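Local coordinates for protein FG41 Malonate Semialdehyde Decarboxylase (Coryneform bacterium, PDB 4LHP) that belongs to the tautomerase family of the MIF clan and is a small enzyme subunit built on beta-alpha-beta architecture that assembles as a trimer, at residues 1-6 against 68-73; 8-13 against 45-50; 18-23 against 38-43. All coordinates share one frame; numbering follows the deposited sequence.

Interaction 1 of 3, residues 1-6 against 68-73; sequences PLIRID and IHVFTQ. With PO4 (phosphate ion), chain M.
Ile3 and Ile68 share a folded shape, CG1 lying beside the backbone N and the CG1-CD1 bond bent back (chi2 -58° in each), and this bend sends each CD1 across to the partner strand; their CG2 methyls meet where the two side chains cross. Ile68 CD1 lands 3.5 Å from Ile5 CG2, a tight fit, while Ile3 CD1 settles against both methyls of Val70, 3.8 Å from CG2. Branched aliphatic residues suit this face, where helix 13-31 brings Leu27 onto Ile3 and Ala20 onto Ile5.

The backbones run antiparallel (axes 169° apart). Leu2 with Phe71 and Arg4 with His69 are hydrogen-bonded pairs, four N-H...O=C bonds in all; Leu2 N reaches Phe71 O at 2.8 Å, and His69 N reaches Arg4 O at 2.9 Å.

The other face, with Leu2, Arg4, His69 and Phe71, is more polar and aromatic. Phe71 turns an edge of its ring to Leu2 O, CD1 lying 3.5 Å from that oxygen, and its CZ stands over the centre of the His69 ring. The extended chain of Arg4 passes the Phe71 ring, CD 3.8 Å from CE1, with guanidinium and ring planes 88° apart, so the two do not stack. Arg4 NE is buried without a partner, whereas NH1 forms a salt bridge with Asp6 of the second subunit. His69 NE2 is held by Thr107 on the next strand.

At the end of the pair, Thr72 OG1 donates to phosphate O2 (2.6 Å), and Gln73 N also donates to the ion. The N terminus of Pro1 faces it as well, N lying 3.0 Å from phosphate O1. The phosphate, probably from the crystallisation liquor, marks a place where an anion can sit beside Pro1; an amino-terminal proline at the start of the first strand is a hallmark of the tautomerase superfamily.

Interaction 2 of 3, residues 8-13 against 45-50; sequences TSDRSR and HDPSDI
Ser9 and His45 are joined by the main polar tie of this contact, a short backbone hydrogen bond from Ser9 N to His45 O (2.6 Å), with the donor tilted from the carbonyl plane. Thr8 CA lends a C-H...O contact to the same oxygen, at 3.0 Å from His45 O, and this carbonyl thus serves both residues where the last parallel bridge, Thr8 with His45, is made. On the exposed side a water links Ser9 OG to Asp46 OD2.

Side-chain hydrogen bonds stiffen each segment. Thr8 OG1 stands between the backbone N and the carbonyl carbon (chi1 55°), from where it gives its proton to the syn side of Asp10 OD1 at 2.6 Å, bracing the type I turn from Thr8 to Arg11. The other carboxylate oxygen, OD2, is hydrogen-bonded to Ser64 OG. Asp46 OD1 accepts from Ser48 N (3.0 Å), an Asx turn that starts the 3-10 segment 47-49.

Packing centres on Pro47, whose rigid ring fits the start of that short helix. Thr8 CG2 presses on Pro47 CA (3.6 Å) and also approaches Ile50 CD1 (4.1 Å), while the Asp10 side chain lies across the proline ring, OD1 against Pro47 CG. A beta-branched threonine thus serves both the polar and the apolar side.

The contact lies where the parallel strands 2-8 and 39-45 end together. One segment runs on to helix 13-31, whose N-cap is Ser12, its OG bonded to Gln15 N; the other leads to strand 50-52, where Ile50 pairs antiparallel with a strand of the third subunit.

Interaction 3 of 3, residues 18-23 against 38-43; sequences AIADAV and RFQILT
Asp21 and Arg38 form a salt bridge in which both terminal nitrogens grip one oxygen: Arg38 NH2 lies 2.8 Å and NH1 2.9 Å from Asp21 OD1. The oxygen sits in the guanidinium plane, but the carboxylate is turned 67° against it, so that NH1 meets OD1 nearly along its C-O bond and NH2 comes from above the carboxylate plane. Arg17 of the same helix adds a further salt bridge to OD1, a concentration of positive charge that would probably favour the ionised acid.

The guanidinium is also held by its neighbour on the strand. Arg38 NE, 3.0 Å from Gln40 OE1, and NH2 donate side-on to that oxygen from one face of the amide. The extended arginine, with CG anti to the backbone N (chi1 -176°), has the length to span from strand to helix and serve both acceptors. With OE1 so engaged, Gln40 turns NE2 to the helix, where it donates almost straight (165°) to Ala20 O at 3.1 Å. An amide suits this place because it can accept and donate at once.

Ala20 gives the packing. Its CB touches Gln40 OE1 (3.4 Å) and meets the edge of the Arg38 guanidinium, while Leu42 CD2 rests on the same methyl at 3.9 Å; a methyl group is small enough to fit between the amide, the guanidinium and the leucine. His24 covers Arg38 and Gln40 further along.

Here a helix runs roughly antiparallel to the strand that follows it: the returning half of a beta-alpha-beta crossover, made by strand 2-8, helix 13-31 and strand 39-45, the building unit of the MIF-clan fold.

From the N terminus the chain runs up strand 2-8, turns through 8-13 into helix 13-31 and returns along strand 39-45. Interaction 3 closes the smallest loop, helix to returning strand. Interaction 2 encloses it, joining the ends of the two parallel strands and the turns that follow them. Interaction 1 encloses both, since 68-73 comes back beside the first strand. None of the loops cross. Strand 2-8 lies between the other two strands: Ile3 N and O bond to Phe39 O and Ile41 N, uniting interactions 1 and 3, while Asp6 OD1 meets His45 NE2, reaching interaction 2. Arg11 CD packs on Ile19 CD1, bringing turn and helix together.

Interaction 1 of 3, residues 1-6 against 68-73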
loop_
_atom_site.group_PDB
_atom_site.type_symbol
_atom_site.label_atom_id
_atom_site.label_comp_id
_atom_site.label_asym_id
_atom_site.label_seq_id
_atom_site.Cartn_x
_atom_site.Cartn_y
_atom_site.Cartn_z
ATOM N N PRO A 1 10.129 9.866 0.685
ATOM C CA PRO A 1 9.434 8.595 0.890
ATOM C C PRO A 1 7.985 8.813 1.309
ATOM O O PRO A 1 7.679 9.832 1.927
ATOM C CB PRO A 1 10.209 7.983 2.050
ATOM C CG PRO A 1 10.554 9.170 2.886
ATOM C CD PRO A 1 10.848 10.286 1.902
ATOM N N LEU A 2 7.109 7.872 0.973
ATOM C CA LEU A 2 5.740 7.890 1.472
ATOM C C LEU A 2 5.591 6.811 2.535
ATOM O O LEU A 2 5.848 5.637 2.279
ATOM C CB LEU A 2 4.742 7.657 0.338
ATOM C CG LEU A 2 3.279 7.487 0.757
ATOM C CD1 LEU A 2 2.724 8.762 1.371
ATOM C CD2 LEU A 2 2.434 7.052 -0.430
ATOM N N ILE A 3 5.183 7.216 3.734
ATOM C CA ILE A 3 5.060 6.288 4.851
ATOM C C ILE A 3 3.597 5.984 5.152
ATOM O O ILE A 3 2.829 6.882 5.495
ATOM C CB ILE A 3 5.684 6.867 6.135
ATOM C CG1 ILE A 3 7.024 7.547 5.835
ATOM C CG2 ILE A 3 5.841 5.780 7.187
ATOM C CD1 ILE A 3 8.052 6.641 5.198
ATOM N N ARG A 4 3.211 4.719 5.024
ATOM C CA ARG A 4 1.893 4.290 5.476
ATOM C C ARG A 4 2.003 3.717 6.882
ATOM O O ARG A 4 2.597 2.657 7.085
ATOM C CB ARG A 4 1.298 3.243 4.530
ATOM C CG ARG A 4 1.156 3.717 3.099
ATOM C CD ARG A 4 0.300 2.772 2.272
ATOM N NE ARG A 4 -0.038 3.351 0.973
ATOM C CZ ARG A 4 -1.159 4.019 0.708
ATOM N NH1 ARG A 4 -2.082 4.196 1.641
ATOM N NH2 ARG A 4 -1.372 4.514 -0.500
ATOM N N ILE A 5 1.437 4.424 7.853
ATOM C CA ILE A 5 1.449 3.965 9.236
ATOM C C ILE A 5 0.070 3.460 9.637
ATOM O O ILE A 5 -0.871 4.241 9.771
ATOM C CB ILE A 5 1.857 5.084 10.205
ATOM C CG1 ILE A 5 3.177 5.715 9.760
ATOM C CG2 ILE A 5 1.967 4.536 11.626
ATOM C CD1 ILE A 5 3.563 6.945 10.550
ATOM N N ASP A 6 -0.043 2.150 9.821
ATOM C CA ASP A 6 -1.289 1.550 10.279
ATOM C C ASP A 6 -1.150 1.090 11.724
ATOM O O ASP A 6 -0.307 0.254 12.048
ATOM C CB ASP A 6 -1.685 0.374 9.384
ATOM C CG ASP A 6 -2.171 0.818 8.014
ATOM O OD1 ASP A 6 -3.401 0.862 7.803
ATOM O OD2 ASP A 6 -1.324 1.124 7.149
ATOM N N ILE A 68 4.646 -0.066 9.968
ATOM C CA ILE A 68 5.213 1.019 9.175
ATOM C C ILE A 68 5.640 0.500 7.812
ATOM O O ILE A 68 6.561 -0.305 7.711
ATOM C CB ILE A 68 6.459 1.621 9.857
ATOM C CG1 ILE A 68 6.166 1.951 11.322
ATOM C CG2 ILE A 68 6.942 2.860 9.099
ATOM C CD1 ILE A 68 5.019 2.907 11.502
ATOM N N HIS A 69 4.969 0.963 6.764
ATOM C CA HIS A 69 5.319 0.567 5.407
ATOM C C HIS A 69 5.977 1.744 4.701
ATOM O O HIS A 69 5.320 2.725 4.360
ATOM C CB HIS A 69 4.081 0.095 4.641
ATOM C CG HIS A 69 4.395 -0.783 3.469
ATOM N ND1 HIS A 69 3.486 -1.672 2.937
ATOM C CD2 HIS A 69 5.520 -0.908 2.727
ATOM C CE1 HIS A 69 4.038 -2.307 1.918
ATOM N NE2 HIS A 69 5.272 -1.860 1.769
ATOM N N VAL A 70 7.286 1.641 4.499
ATOM C CA VAL A 70 8.063 2.720 3.906
ATOM C C VAL A 70 8.178 2.539 2.399
ATOM O O VAL A 70 8.660 1.512 1.920
ATOM C CB VAL A 70 9.473 2.786 4.519
ATOM C CG1 VAL A 70 10.333 3.804 3.784
ATOM C CG2 VAL A 70 9.387 3.125 6.001
ATOM N N PHE A 71 7.714 3.538 1.658
ATOM C CA PHE A 71 7.838 3.547 0.206
ATOM C C PHE A 71 8.879 4.585 -0.190
ATOM O O PHE A 71 8.638 5.785 -0.088
ATOM C CB PHE A 71 6.488 3.853 -0.443
ATOM C CG PHE A 71 5.475 2.755 -0.277
ATOM C CD1 PHE A 71 4.651 2.714 0.836
ATOM C CD2 PHE A 71 5.352 1.759 -1.233
ATOM C CE1 PHE A 71 3.719 1.700 0.991
ATOM C CE2 PHE A 71 4.423 0.744 -1.083
ATOM C CZ PHE A 71 3.606 0.716 0.031
ATOM N N THR A 72 10.038 4.118 -0.644
ATOM C CA THR A 72 11.186 4.993 -0.844
ATOM C C THR A 72 11.974 4.606 -2.093
ATOM O O THR A 72 11.836 3.497 -2.609
ATOM C CB THR A 72 12.129 4.929 0.370
ATOM O OG1 THR A 72 13.037 6.036 0.345
ATOM C CG2 THR A 72 12.913 3.624 0.373
ATOM N N GLN A 73 12.810 5.522 -2.570
ATOM C CA GLN A 73 13.621 5.263 -3.754
ATOM C C GLN A 73 14.613 4.134 -3.498
ATOM O O GLN A 73 15.162 4.012 -2.403
ATOM C CB GLN A 73 14.396 6.516 -4.169
ATOM C CG GLN A 73 13.551 7.760 -4.370
ATOM C CD GLN A 73 14.375 8.934 -4.857
ATOM O OE1 GLN A 73 15.082 8.834 -5.858
ATOM N NE2 GLN A 73 14.300 10.050 -4.144
HETATM P P PO4 M . 13.009 9.193 -0.780
HETATM O O1 PO4 M . 12.658 10.663 -0.717
HETATM O O2 PO4 M . 13.081 8.629 0.620
HETATM O O3 PO4 M . 11.949 8.455 -1.565
HETATM O O4 PO4 M . 14.354 9.030 -1.450
#

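Interaction 2 of 3, residues 8-13 against 45-50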
loop_
_atom_site.group_PDB
_atom_site.type_symbol
_atom_site.label_atom_id
_atom_site.label_comp_id
_atom_site.label_asym_id
_atom_site.label_seq_id
_atom_site.Cartn_x
_atom_site.Cartn_y
_atom_site.Cartn_z
ATOM N N THR A 8 -3.587 1.190 15.816
ATOM C CA THR A 8 -4.886 0.842 16.378
ATOM C C THR A 8 -5.554 1.993 17.128
ATOM O O THR A 8 -4.885 2.872 17.671
ATOM C CB THR A 8 -4.758 -0.366 17.307
ATOM O OG1 THR A 8 -3.771 -0.097 18.309
ATOM C CG2 THR A 8 -4.341 -1.593 16.511
ATOM N N SER A 9 -6.883 1.964 17.164
ATOM C CA SER A 9 -7.676 3.082 17.668
ATOM C C SER A 9 -7.590 3.282 19.182
ATOM O O SER A 9 -7.962 4.340 19.687
ATOM C CB SER A 9 -9.142 2.925 17.246
ATOM O OG SER A 9 -9.646 1.637 17.558
ATOM N N ASP A 10 -7.104 2.275 19.903
ATOM C CA ASP A 10 -6.936 2.399 21.350
ATOM C C ASP A 10 -5.838 3.401 21.702
ATOM O O ASP A 10 -5.781 3.894 22.828
ATOM C CB ASP A 10 -6.625 1.040 21.981
ATOM C CG ASP A 10 -5.410 0.378 21.371
ATOM O OD1 ASP A 10 -5.501 -0.069 20.208
ATOM O OD2 ASP A 10 -4.371 0.296 22.056
ATOM N N ARG A 11 -4.966 3.696 20.743
ATOM C CA ARG A 11 -3.920 4.691 20.950
ATOM C C ARG A 11 -4.493 6.090 20.762
ATOM O O ARG A 11 -5.266 6.334 19.836
ATOM C CB ARG A 11 -2.749 4.461 19.991
ATOM C CG ARG A 11 -1.987 3.172 20.255
ATOM C CD ARG A 11 -0.685 3.113 19.469
ATOM N NE ARG A 11 0.028 1.857 19.689
ATOM C CZ ARG A 11 0.880 1.631 20.686
ATOM N NH1 ARG A 11 1.144 2.573 21.583
ATOM N NH2 ARG A 11 1.471 0.451 20.790
ATOM N N SER A 12 -4.115 7.004 21.649
ATOM C CA SER A 12 -4.649 8.357 21.620
ATOM C C SER A 12 -4.280 9.059 20.319
ATOM O O SER A 12 -3.209 8.823 19.759
ATOM C CB SER A 12 -4.113 9.165 22.802
ATOM O OG SER A 12 -2.741 9.471 22.627
ATOM N N ARG A 13 -5.175 9.918 19.843
ATOM C CA ARG A 13 -4.882 10.763 18.695
ATOM C C ARG A 13 -3.535 11.445 18.905
ATOM O O ARG A 13 -2.735 11.565 17.976
ATOM C CB ARG A 13 -5.985 11.802 18.482
ATOM N N HIS A 45 -6.932 1.588 13.236
ATOM C CA HIS A 45 -7.844 0.466 13.088
ATOM C C HIS A 45 -8.329 -0.033 14.435
ATOM O O HIS A 45 -7.673 0.160 15.455
ATOM C CB HIS A 45 -7.142 -0.702 12.393
ATOM C CG HIS A 45 -6.624 -0.380 11.027
ATOM N ND1 HIS A 45 -7.178 -0.904 9.881
ATOM C CD2 HIS A 45 -5.593 0.400 10.624
ATOM C CE1 HIS A 45 -6.516 -0.457 8.829
ATOM N NE2 HIS A 45 -5.549 0.337 9.255
ATOM N N ASP A 46 -9.484 -0.686 14.429
ATOM C CA ASP A 46 -9.850 -1.563 15.524
ATOM C C ASP A 46 -8.781 -2.650 15.557
ATOM O O ASP A 46 -8.437 -3.206 14.513
ATOM C CB ASP A 46 -11.228 -2.170 15.278
ATOM C CG ASP A 46 -11.688 -3.051 16.419
ATOM O OD1 ASP A 46 -11.195 -4.194 16.527
ATOM O OD2 ASP A 46 -12.549 -2.601 17.206
ATOM N N PRO A 47 -8.233 -2.948 16.744
ATOM C CA PRO A 47 -7.103 -3.883 16.826
ATOM C C PRO A 47 -7.366 -5.232 16.162
ATOM O O PRO A 47 -6.424 -5.873 15.694
ATOM C CB PRO A 47 -6.906 -4.056 18.334
ATOM C CG PRO A 47 -7.405 -2.779 18.914
ATOM C CD PRO A 47 -8.582 -2.397 18.066
ATOM N N SER A 48 -8.623 -5.658 16.127
ATOM C CA SER A 48 -8.975 -6.929 15.503
ATOM C C SER A 48 -8.681 -6.920 14.003
ATOM O O SER A 48 -8.509 -7.972 13.389
ATOM C CB SER A 48 -10.451 -7.256 15.745
ATOM O OG SER A 48 -11.289 -6.192 15.329
ATOM N N ASP A 49 -8.621 -5.728 13.418
ATOM C CA ASP A 49 -8.378 -5.594 11.986
ATOM C C ASP A 49 -6.898 -5.735 11.632
ATOM O O ASP A 49 -6.551 -5.954 10.472
ATOM C CB ASP A 49 -8.928 -4.261 11.474
ATOM C CG ASP A 49 -10.431 -4.301 11.249
ATOM O OD1 ASP A 49 -10.959 -5.390 10.931
ATOM O OD2 ASP A 49 -11.082 -3.245 11.387
ATOM N N ILE A 50 -6.028 -5.605 12.629
ATOM C CA ILE A 50 -4.609 -5.893 12.443
ATOM C C ILE A 50 -4.246 -7.221 13.101
ATOM O O ILE A 50 -4.405 -7.388 14.311
ATOM C CB ILE A 50 -3.710 -4.786 13.031
ATOM C CG1 ILE A 50 -3.779 -3.526 12.165
ATOM C CG2 ILE A 50 -2.270 -5.267 13.122
ATOM C CD1 ILE A 50 -2.960 -2.367 12.697
HETATM O O HOH W 1 -11.626 0.178 18.607
#

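Interaction 3 of 3, residues 18-23 against 38-43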
loop_
_atom_site.group_PDB
_atom_site.type_symbol
_atom_site.label_atom_id
_atom_site.label_comp_id
_atom_site.label_asym_id
_atom_site.label_seq_id
_atom_site.Cartn_x
_atom_site.Cartn_y
_atom_site.Cartn_z
ATOM N N ALA A 18 2.361 11.614 17.599
ATOM C CA ALA A 18 3.711 11.503 18.147
ATOM C C ALA A 18 4.464 10.343 17.497
ATOM O O ALA A 18 5.622 10.487 17.104
ATOM C CB ALA A 18 3.660 11.328 19.655
ATOM N N ILE A 19 3.806 9.192 17.390
ATOM C CA ILE A 19 4.364 8.065 16.651
ATOM C C ILE A 19 4.827 8.543 15.277
ATOM O O ILE A 19 5.949 8.265 14.858
ATOM C CB ILE A 19 3.328 6.927 16.474
ATOM C CG1 ILE A 19 3.061 6.229 17.809
ATOM C CG2 ILE A 19 3.817 5.910 15.450
ATOM C CD1 ILE A 19 1.911 5.242 17.766
ATOM N N ALA A 20 3.957 9.276 14.589
ATOM C CA ALA A 20 4.255 9.761 13.246
ATOM C C ALA A 20 5.445 10.716 13.257
ATOM O O ALA A 20 6.285 10.685 12.359
ATOM C CB ALA A 20 3.030 10.442 12.652
ATOM N N ASP A 21 5.515 11.560 14.282
ATOM C CA ASP A 21 6.611 12.513 14.413
ATOM C C ASP A 21 7.938 11.785 14.588
ATOM O O ASP A 21 8.954 12.174 14.013
ATOM C CB ASP A 21 6.374 13.442 15.604
ATOM C CG ASP A 21 5.272 14.451 15.351
ATOM O OD1 ASP A 21 5.111 14.894 14.195
ATOM O OD2 ASP A 21 4.566 14.809 16.315
ATOM N N ALA A 22 7.919 10.722 15.383
ATOM C CA ALA A 22 9.133 9.988 15.707
ATOM C C ALA A 22 9.670 9.244 14.491
ATOM O O ALA A 22 10.882 9.169 14.283
ATOM C CB ALA A 22 8.868 9.019 16.845
ATOM N N VAL A 23 8.770 8.686 13.690
ATOM C CA VAL A 23 9.185 7.952 12.504
ATOM C C VAL A 23 9.812 8.910 11.497
ATOM O O VAL A 23 10.861 8.617 10.929
ATOM C CB VAL A 23 8.014 7.186 11.862
ATOM C CG1 VAL A 23 8.451 6.545 10.553
ATOM C CG2 VAL A 23 7.496 6.125 12.821
ATOM N N ARG A 38 8.217 15.093 4.215
ATOM C CA ARG A 38 7.331 14.340 5.092
ATOM C C ARG A 38 6.033 13.995 4.381
ATOM O O ARG A 38 5.256 14.875 4.013
ATOM C CB ARG A 38 7.020 15.131 6.363
ATOM C CG ARG A 38 6.179 14.345 7.352
ATOM C CD ARG A 38 6.008 15.064 8.678
ATOM N NE ARG A 38 5.483 14.155 9.691
ATOM C CZ ARG A 38 5.329 14.457 10.976
ATOM N NH1 ARG A 38 5.655 15.659 11.431
ATOM N NH2 ARG A 38 4.845 13.548 11.809
ATOM N N PHE A 39 5.803 12.704 4.200
ATOM C CA PHE A 39 4.614 12.232 3.515
ATOM C C PHE A 39 4.135 10.957 4.178
ATOM O O PHE A 39 4.751 9.900 4.047
ATOM C CB PHE A 39 4.915 12.034 2.035
ATOM C CG PHE A 39 5.368 13.290 1.362
ATOM C CD1 PHE A 39 6.714 13.561 1.191
ATOM C CD2 PHE A 39 4.445 14.228 0.942
ATOM C CE1 PHE A 39 7.125 14.732 0.590
ATOM C CE2 PHE A 39 4.848 15.397 0.344
ATOM C CZ PHE A 39 6.190 15.652 0.168
ATOM N N GLN A 40 3.029 11.079 4.902
ATOM C CA GLN A 40 2.571 10.025 5.792
ATOM C C GLN A 40 1.061 9.881 5.738
ATOM O O GLN A 40 0.336 10.870 5.648
ATOM C CB GLN A 40 2.981 10.347 7.230
ATOM C CG GLN A 40 4.475 10.507 7.439
ATOM C CD GLN A 40 4.829 10.732 8.897
ATOM O OE1 GLN A 40 4.151 11.478 9.603
ATOM N NE2 GLN A 40 5.890 10.080 9.358
ATOM N N ILE A 41 0.594 8.640 5.798
ATOM C CA ILE A 41 -0.829 8.365 5.921
ATOM C C ILE A 41 -1.067 7.534 7.171
ATOM O O ILE A 41 -0.553 6.424 7.295
ATOM C CB ILE A 41 -1.376 7.607 4.702
ATOM C CG1 ILE A 41 -1.158 8.428 3.429
ATOM C CG2 ILE A 41 -2.859 7.305 4.893
ATOM C CD1 ILE A 41 -1.447 7.671 2.153
ATOM N N LEU A 42 -1.841 8.086 8.098
ATOM C CA LEU A 42 -2.158 7.396 9.340
ATOM C C LEU A 42 -3.541 6.773 9.279
ATOM O O LEU A 42 -4.540 7.468 9.103
ATOM C CB LEU A 42 -2.087 8.358 10.523
ATOM C CG LEU A 42 -0.700 8.520 11.139
ATOM C CD1 LEU A 42 0.323 8.812 10.058
ATOM C CD2 LEU A 42 -0.713 9.621 12.184
ATOM N N THR A 43 -3.588 5.456 9.425
ATOM C CA THR A 43 -4.851 4.744 9.486
ATOM C C THR A 43 -4.962 4.036 10.828
ATOM O O THR A 43 -4.208 3.107 11.115
ATOM C CB THR A 43 -4.974 3.703 8.361
ATOM O OG1 THR A 43 -4.644 4.304 7.103
ATOM C CG2 THR A 43 -6.391 3.156 8.303
#